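Local coordinates for protein glutamine synthetase (Helicobacter pylori, PDB 5ZLI) that belongs to the glutamine synthetase family, built from a beta-Grasp domain and a catalytic domain and assembled from twelve copies of the chain, at residues Gly214-Val219 with Gly232-Asp237. Numbering follows the deposited sequence.
Sequences GLETFV and GVKFGD
Three backbone hydrogen bonds tie the two segments together, beginning with the amide N of F218, which donates to the carbonyl O of G232 over 2.7 Å. On one side of this bond G232 N reaches V219 O at 2.9 Å, with an N-H...O angle of 168°, so F218 and V219 both lie opposite G232; with the near-helical backbone of F218, this fits a classic beta bulge. On the other, just past the strand ends, K234 N reaches E216 O. Between the F218-G232 and K234-E216 bonds, T217 and V233 form an antiparallel non-hydrogen-bonded pair, their CA atoms 4.3 Å apart. E216 O also meets the CA hydrogen of V233, and G232 O that of T217.

The F218 ring folds over G232, whose CA sits 3.6 Å from the ring centroid in a CH-pi contact over one face, displaced toward the rim. A chi1 of 45° places CG between the backbone N and the carbonyl carbon, bringing the ring over the neighbouring strand. Glycine suits this place because a CB would run into the ring and into CG1 of V219.

Apolar packing occupies the face carrying T217 and V233. The L215 side chain crosses that of V233 at an angle, its CD2 touching V233 CG1 at 3.9 Å, while T217 rests on V207 and L210 of helix 200-212. Threonine fits this buried layer: its methyl joins the packing and OG1 receives a weak hydrogen bond from N211 ND2. At the exposed margin, E216 and K234 run side by side, their charged ends 6.2 Å apart (OE1 to NZ).

Just beyond helix 200-212, this is the open end of a bulged beta hairpin formed by strands 217-222 and 228-237, part of the catalytic domain's mixed sheet, which V219 extends into a second subunit by antiparallel pairing.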
loop_
_atom_site.group_PDB
_atom_site.type_symbol
_atom_site.label_atom_id
_atom_site.label_comp_id
_atom_site.label_asym_id
_atom_site.label_seq_id
_atom_site.Cartn_x
_atom_site.Cartn_y
_atom_site.Cartn_z
ATOM N N GLY B 214 -10.239 -15.078 -49.179
ATOM C CA GLY B 214 -10.456 -16.081 -50.204
ATOM C C GLY B 214 -10.592 -17.504 -49.710
ATOM O O GLY B 214 -10.217 -18.431 -50.426
ATOM N N LEU B 215 -11.148 -17.707 -48.531
ATOM C CA LEU B 215 -11.339 -19.026 -47.957
ATOM C C LEU B 215 -12.804 -19.270 -47.673
ATOM O O LEU B 215 -13.492 -18.392 -47.149
ATOM C CB LEU B 215 -10.557 -19.186 -46.666
ATOM C CG LEU B 215 -9.425 -20.191 -46.663
ATOM C CD1 LEU B 215 -8.855 -20.278 -45.270
ATOM C CD2 LEU B 215 -10.071 -21.521 -47.038
ATOM N N GLU B 216 -13.273 -20.475 -48.004
ATOM C CA GLU B 216 -14.656 -20.858 -47.732
ATOM C C GLU B 216 -14.747 -21.746 -46.489
ATOM O O GLU B 216 -13.970 -22.695 -46.309
ATOM C CB GLU B 216 -15.305 -21.522 -48.946
ATOM C CG GLU B 216 -15.907 -20.498 -49.919
ATOM C CD GLU B 216 -16.972 -21.076 -50.847
ATOM O OE1 GLU B 216 -16.803 -22.227 -51.319
ATOM O OE2 GLU B 216 -17.981 -20.368 -51.107
ATOM N N THR B 217 -15.702 -21.405 -45.637
ATOM C CA THR B 217 -15.926 -22.025 -44.346
ATOM C C THR B 217 -17.276 -22.730 -44.368
ATOM O O THR B 217 -18.245 -22.196 -44.931
ATOM C CB THR B 217 -15.933 -20.958 -43.245
ATOM O OG1 THR B 217 -16.942 -19.982 -43.547
ATOM C CG2 THR B 217 -14.593 -20.241 -43.169
ATOM N N PHE B 218 -17.363 -23.912 -43.738
ATOM C CA PHE B 218 -18.675 -24.506 -43.494
ATOM C C PHE B 218 -19.082 -24.433 -42.026
ATOM O O PHE B 218 -20.072 -23.771 -41.698
ATOM C CB PHE B 218 -18.802 -25.955 -44.027
ATOM C CG PHE B 218 -17.625 -26.871 -43.715
ATOM C CD1 PHE B 218 -17.614 -27.644 -42.551
ATOM C CD2 PHE B 218 -16.552 -26.997 -44.601
ATOM C CE1 PHE B 218 -16.545 -28.508 -42.256
ATOM C CE2 PHE B 218 -15.479 -27.847 -44.311
ATOM C CZ PHE B 218 -15.478 -28.606 -43.136
ATOM N N VAL B 219 -18.332 -25.036 -41.120
ATOM C CA VAL B 219 -18.782 -25.205 -39.746
ATOM C C VAL B 219 -17.895 -24.394 -38.811
ATOM O O VAL B 219 -16.713 -24.179 -39.081
ATOM C CB VAL B 219 -18.786 -26.700 -39.348
ATOM C CG1 VAL B 219 -17.377 -27.210 -39.188
ATOM C CG2 VAL B 219 -19.565 -26.916 -38.071
ATOM N N GLY B 232 -14.232 -25.240 -40.088
ATOM C CA GLY B 232 -14.131 -26.089 -41.257
ATOM C C GLY B 232 -14.002 -25.262 -42.520
ATOM O O GLY B 232 -14.833 -24.390 -42.786
ATOM N N VAL B 233 -12.962 -25.557 -43.313
ATOM C CA VAL B 233 -12.675 -24.858 -44.556
ATOM C C VAL B 233 -12.846 -25.834 -45.723
ATOM O O VAL B 233 -12.804 -27.056 -45.565
ATOM C CB VAL B 233 -11.256 -24.246 -44.540
ATOM C CG1 VAL B 233 -11.228 -23.027 -43.676
ATOM C CG2 VAL B 233 -10.265 -25.242 -44.002
ATOM N N LYS B 234 -13.082 -25.284 -46.905
ATOM C CA LYS B 234 -13.252 -26.135 -48.072
ATOM C C LYS B 234 -11.971 -26.920 -48.345
ATOM O O LYS B 234 -10.864 -26.389 -48.215
ATOM C CB LYS B 234 -13.638 -25.290 -49.296
ATOM C CG LYS B 234 -14.736 -25.920 -50.143
ATOM C CD LYS B 234 -14.649 -25.514 -51.618
ATOM C CE LYS B 234 -15.337 -26.539 -52.560
ATOM N NZ LYS B 234 -14.556 -27.786 -52.889
ATOM N N PHE B 235 -12.128 -28.212 -48.678
ATOM C CA PHE B 235 -11.081 -29.001 -49.323
ATOM C C PHE B 235 -10.315 -28.176 -50.338
ATOM O O PHE B 235 -10.864 -27.236 -50.930
ATOM C CB PHE B 235 -11.661 -30.221 -50.045
ATOM C CG PHE B 235 -11.960 -31.402 -49.148
ATOM C CD1 PHE B 235 -12.813 -31.287 -48.063
ATOM C CD2 PHE B 235 -11.404 -32.659 -49.430
ATOM C CE1 PHE B 235 -13.085 -32.389 -47.254
ATOM C CE2 PHE B 235 -11.682 -33.757 -48.634
ATOM C CZ PHE B 235 -12.526 -33.616 -47.543
ATOM N N GLY B 236 -9.036 -28.504 -50.514
ATOM C CA GLY B 236 -8.241 -27.929 -51.585
ATOM C C GLY B 236 -7.173 -28.897 -52.051
ATOM O O GLY B 236 -6.855 -29.877 -51.362
ATOM N N ASP B 237 -6.609 -28.603 -53.234
ATOM C CA ASP B 237 -5.491 -29.391 -53.742
ATOM C C ASP B 237 -4.271 -29.200 -52.836
ATOM O O ASP B 237 -4.221 -28.298 -51.997
ATOM C CB ASP B 237 -5.202 -29.051 -55.209
ATOM C CG ASP B 237 -4.381 -27.769 -55.401
ATOM O OD1 ASP B 237 -3.163 -27.770 -55.073
ATOM O OD2 ASP B 237 -4.959 -26.779 -55.929
#